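Local coordinates for listeriolysin O (Listeria monocytogenes, PDB 4CDB), which binds cholesterol-containing host membranes and, after a major conformational change, inserts as an oligomeric pore that lyses the cell, at residues S177-I180 against A181-T185; F281-V285 against S286-V290. One frame throughout, in Å; residues are numbered along the deposited sequence.

Overall arrangement
Contact 1 comes first along the chain, along helix 176-183 and the turn that ends it; contact 2 follows, where helix 277-286 runs into a loop. Their centres lie 25 Å apart and their nearest atoms about 11 Å apart, so they do not touch. Both press on strands 165-172 and 207-222 of one antiparallel sheet. Contact 1 meets D169, E171, V210 and S212 and contact 2 meets Y168, D170, E209 and I211, an alternation that implies opposite faces of the sheet. Each helix overlaps a segment assigned as beta-stranded in the membrane, consistent with the helix-to-hairpin refolding known for cholesterol-dependent cytolysins. Both contacts therefore probably belong to the state before insertion.

Contact 1. Residues S177-I180 against A181-T185; sequences SQLI and AKFGT. With NA (sodium ion), chain N; NA (sodium ion), chain H; NA (sodium ion), chain K.
The last turns of helix 176-183 bring L179 against F183, one turn further on, with L179 CD2 3.7 Å from F183 CE2. L179 and F183 both have CG anti to the carbonyl carbon (chi1 -64° for L179), which sends them out side by side; the methyl then meets the ring at its edge, in plane. K182 CG sits 3.7 Å above one face of the F183 ring, toward the rim, while its ammonium group (NZ) forms a salt bridge with E171. V210 also packs on both L179 and F183, which seats the pair on strand 207-222.

The backbone bonds show where the helix gives out. A181 N donates to S177 O at 3.2 Å, and F183 N to L179 O at 2.7 Å with an N-H...O angle of 161°; the bond from G184 N to I180 O is weak although only 2.8 Å long. G184 O in turn lies 3.6 Å from I180 CA, a CH...O contact. G184, with phi 79°, is the first residue to leave helical geometry, a glycine-terminated helix end. This helix belongs to residues 176-189, assigned as a beta-stranded membrane segment, so its helical form here is consistent with the toxin before insertion.

At the helix end, I180 O, already facing G184 N, also binds a sodium ion at 2.9 Å, which probably polarises the carbonyl; N364 binds the same ion. One of its waters accepts from T185 N at 3.2 Å, tying the outgoing chain to the site. F183 O binds a second sodium together with Q78 and Y265.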
loop_
_atom_site.group_PDB
_atom_site.type_symbol
_atom_site.label_atom_id
_atom_site.label_comp_id
_atom_site.label_asym_id
_atom_site.label_seq_id
_atom_site.Cartn_x
_atom_site.Cartn_y
_atom_site.Cartn_z
ATOM N N SER A 177 -9.638 5.277 -4.862
ATOM C CA SER A 177 -9.054 6.551 -5.263
ATOM C C SER A 177 -7.734 6.829 -4.550
ATOM O O SER A 177 -6.822 7.428 -5.118
ATOM C CB SER A 177 -10.043 7.685 -5.002
ATOM O OG SER A 177 -9.501 8.928 -5.403
ATOM N N GLN A 178 -7.642 6.392 -3.298
ATOM C CA GLN A 178 -6.416 6.537 -2.524
ATOM C C GLN A 178 -5.286 5.740 -3.157
ATOM O O GLN A 178 -4.176 6.241 -3.331
ATOM C CB GLN A 178 -6.633 6.058 -1.088
ATOM C CG GLN A 178 -5.359 5.988 -0.259
ATOM C CD GLN A 178 -5.343 4.798 0.680
ATOM O OE1 GLN A 178 -6.195 3.914 0.594
ATOM N NE2 GLN A 178 -4.368 4.767 1.582
ATOM N N LEU A 179 -5.579 4.492 -3.505
ATOM C CA LEU A 179 -4.572 3.602 -4.071
ATOM C C LEU A 179 -4.223 3.966 -5.515
ATOM O O LEU A 179 -3.114 3.700 -5.977
ATOM C CB LEU A 179 -5.030 2.146 -3.960
ATOM C CG LEU A 179 -5.169 1.658 -2.515
ATOM C CD1 LEU A 179 -5.678 0.230 -2.466
ATOM C CD2 LEU A 179 -3.838 1.782 -1.788
ATOM N N ILE A 180 -5.169 4.579 -6.219
ATOM C CA ILE A 180 -4.908 5.079 -7.565
ATOM C C ILE A 180 -3.893 6.221 -7.518
ATOM O O ILE A 180 -3.011 6.319 -8.367
ATOM C CB ILE A 180 -6.211 5.522 -8.270
ATOM C CG1 ILE A 180 -7.038 4.299 -8.661
ATOM C CG2 ILE A 180 -5.912 6.337 -9.514
ATOM C CD1 ILE A 180 -8.357 4.634 -9.333
ATOM N N ALA A 181 -4.004 7.069 -6.501
ATOM C CA ALA A 181 -3.067 8.173 -6.329
ATOM C C ALA A 181 -1.662 7.667 -6.006
ATOM O O ALA A 181 -0.671 8.354 -6.253
ATOM C CB ALA A 181 -3.553 9.115 -5.241
ATOM N N LYS A 182 -1.586 6.456 -5.465
ATOM C CA LYS A 182 -0.317 5.874 -5.043
ATOM C C LYS A 182 0.276 4.946 -6.101
ATOM O O LYS A 182 1.468 5.008 -6.395
ATOM C CB LYS A 182 -0.508 5.107 -3.733
ATOM C CG LYS A 182 0.758 4.477 -3.176
ATOM C CD LYS A 182 1.489 5.425 -2.237
ATOM C CE LYS A 182 2.682 4.739 -1.584
ATOM N NZ LYS A 182 2.974 5.281 -0.226
ATOM N N PHE A 183 -0.562 4.087 -6.672
ATOM C CA PHE A 183 -0.089 3.070 -7.604
ATOM C C PHE A 183 -0.488 3.340 -9.056
ATOM O O PHE A 183 -0.294 2.492 -9.927
ATOM C CB PHE A 183 -0.594 1.692 -7.173
ATOM C CG PHE A 183 -0.150 1.290 -5.793
ATOM C CD1 PHE A 183 1.125 0.793 -5.579
ATOM C CD2 PHE A 183 -1.011 1.406 -4.712
ATOM C CE1 PHE A 183 1.537 0.420 -4.310
ATOM C CE2 PHE A 183 -0.605 1.034 -3.441
ATOM C CZ PHE A 183 0.669 0.540 -3.239
ATOM N N GLY A 184 -1.042 4.519 -9.314
ATOM C CA GLY A 184 -1.468 4.872 -10.658
ATOM C C GLY A 184 -2.804 4.244 -11.005
ATOM O O GLY A 184 -3.303 3.391 -10.270
ATOM N N THR A 185 -3.383 4.666 -12.126
ATOM C CA THR A 185 -4.669 4.143 -12.590
ATOM C C THR A 185 -4.569 2.651 -12.902
ATOM O O THR A 185 -5.569 1.926 -12.879
ATOM C CB THR A 185 -5.163 4.916 -13.837
ATOM O OG1 THR A 185 -5.243 6.314 -13.531
ATOM C CG2 THR A 185 -6.535 4.430 -14.285
HETATM NA NA NA N . 1.357 0.190 -9.807
HETATM NA NA NA H . -2.323 8.243 -10.472
HETATM NA NA NA K . -2.263 6.686 2.235
HETATM O O HOH W 1 -1.776 7.289 -13.105
HETATM O O HOH W 2 0.615 8.652 -10.777
HETATM O O HOH W 3 3.498 0.865 -8.548
#

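Contact 2. Residues F281-V285 against S286-V290; sequences FDAAV and SGKSV. With NA (sodium ion), chain Q.
S286 closes the last turn of helix 277-286 by sending two donors to one acceptor, the carbonyl oxygen of D282. S286 N lies 3.2 Å from D282 O and S286 OG 2.9 Å from it, and the two reach the oxygen from opposite faces of its carbonyl plane. With chi1 at 57°, the hydroxyl is held between its own N and carbonyl carbon, which turns it back toward the helix. The D282 carboxylate leads elsewhere: OD1 is 2.8 Å from a sodium ion that E209 also binds, and it accepts a hydrogen bond from K278. On the side facing the sheet V285 touches Y168 and I211, and buried A284 packs on L325.

The outer side is held far less firmly. G287 N makes a weak bond of 3.4 Å to A283 O, and K288 N a weak one of 3.5 Å to S286 OG. S289 folds back over the helix end, its CA 4.0 Å from A283 CB and its CB 3.6 Å from A283 O, in contact without a hydrogen bond. All the residues from S286 to S289 are exposed, whereas A283 and A284 are buried. G287, at phi 85° and psi 3°, with positive phi just after the last helical residue, makes this a glycine-terminated helix C-terminus, to which S286 adds its hydroxyl bond.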
loop_
_atom_site.group_PDB
_atom_site.type_symbol
_atom_site.label_atom_id
_atom_site.label_comp_id
_atom_site.label_asym_id
_atom_site.label_seq_id
_atom_site.Cartn_x
_atom_site.Cartn_y
_atom_site.Cartn_z
ATOM N N PHE A 281 3.006 -6.983 9.168
ATOM C CA PHE A 281 3.112 -7.133 7.721
ATOM C C PHE A 281 4.534 -6.851 7.247
ATOM O O PHE A 281 5.066 -7.566 6.398
ATOM C CB PHE A 281 2.133 -6.196 7.006
ATOM C CG PHE A 281 0.711 -6.694 6.982
ATOM C CD1 PHE A 281 0.389 -7.957 7.450
ATOM C CD2 PHE A 281 -0.303 -5.895 6.476
ATOM C CE1 PHE A 281 -0.920 -8.413 7.420
ATOM C CE2 PHE A 281 -1.613 -6.344 6.443
ATOM C CZ PHE A 281 -1.921 -7.605 6.916
ATOM N N ASP A 282 5.144 -5.807 7.802
ATOM C CA ASP A 282 6.503 -5.419 7.433
ATOM C C ASP A 282 7.515 -6.532 7.710
ATOM O O ASP A 282 8.454 -6.735 6.939
ATOM C CB ASP A 282 6.922 -4.141 8.169
ATOM C CG ASP A 282 6.085 -2.938 7.775
ATOM O OD1 ASP A 282 5.580 -2.907 6.633
ATOM O OD2 ASP A 282 5.935 -2.019 8.610
ATOM N N ALA A 283 7.314 -7.248 8.812
ATOM C CA ALA A 283 8.228 -8.309 9.223
ATOM C C ALA A 283 8.091 -9.550 8.346
ATOM O O ALA A 283 9.085 -10.189 7.999
ATOM C CB ALA A 283 8.002 -8.665 10.688
ATOM N N ALA A 284 6.857 -9.884 7.983
ATOM C CA ALA A 284 6.592 -11.063 7.163
ATOM C C ALA A 284 7.111 -10.898 5.737
ATOM O O ALA A 284 7.248 -11.873 4.997
ATOM C CB ALA A 284 5.107 -11.374 7.152
ATOM N N VAL A 285 7.399 -9.658 5.360
ATOM C CA VAL A 285 7.885 -9.348 4.022
ATOM C C VAL A 285 9.414 -9.275 3.971
ATOM O O VAL A 285 10.037 -9.763 3.026
ATOM C CB VAL A 285 7.280 -8.018 3.515
ATOM C CG1 VAL A 285 8.064 -7.475 2.333
ATOM C CG2 VAL A 285 5.815 -8.209 3.153
ATOM N N SER A 286 10.012 -8.687 5.001
ATOM C CA SER A 286 11.443 -8.387 4.991
ATOM C C SER A 286 12.356 -9.547 5.403
ATOM O O SER A 286 13.570 -9.473 5.221
ATOM C CB SER A 286 11.730 -7.166 5.869
ATOM O OG SER A 286 11.279 -7.377 7.195
ATOM N N GLY A 287 11.779 -10.609 5.957
ATOM C CA GLY A 287 12.573 -11.720 6.454
ATOM C C GLY A 287 13.047 -11.456 7.869
ATOM O O GLY A 287 13.787 -12.243 8.458
ATOM N N LYS A 288 12.605 -10.325 8.408
ATOM C CA LYS A 288 12.874 -9.949 9.787
ATOM C C LYS A 288 11.836 -10.640 10.671
ATOM O O LYS A 288 11.800 -10.441 11.885
ATOM C CB LYS A 288 12.791 -8.423 9.919
ATOM C CG LYS A 288 13.211 -7.838 11.262
ATOM C CD LYS A 288 11.999 -7.318 12.029
ATOM C CE LYS A 288 12.302 -6.001 12.725
ATOM N NZ LYS A 288 12.614 -4.919 11.748
ATOM N N SER A 289 11.005 -11.466 10.035
ATOM C CA SER A 289 9.931 -12.208 10.696
ATOM C C SER A 289 10.366 -12.844 12.014
ATOM O O SER A 289 10.703 -14.027 12.070
ATOM C CB SER A 289 9.372 -13.277 9.753
ATOM O OG SER A 289 8.285 -13.968 10.346
ATOM N N VAL A 290 10.356 -12.039 13.072
ATOM C CA VAL A 290 10.776 -12.490 14.392
ATOM C C VAL A 290 9.630 -13.129 15.170
ATOM O O VAL A 290 8.680 -12.455 15.571
ATOM C CB VAL A 290 11.385 -11.335 15.217
ATOM C CG1 VAL A 290 12.859 -11.170 14.890
ATOM C CG2 VAL A 290 10.624 -10.038 14.968
HETATM NA NA NA Q . 4.173 -4.216 4.590
#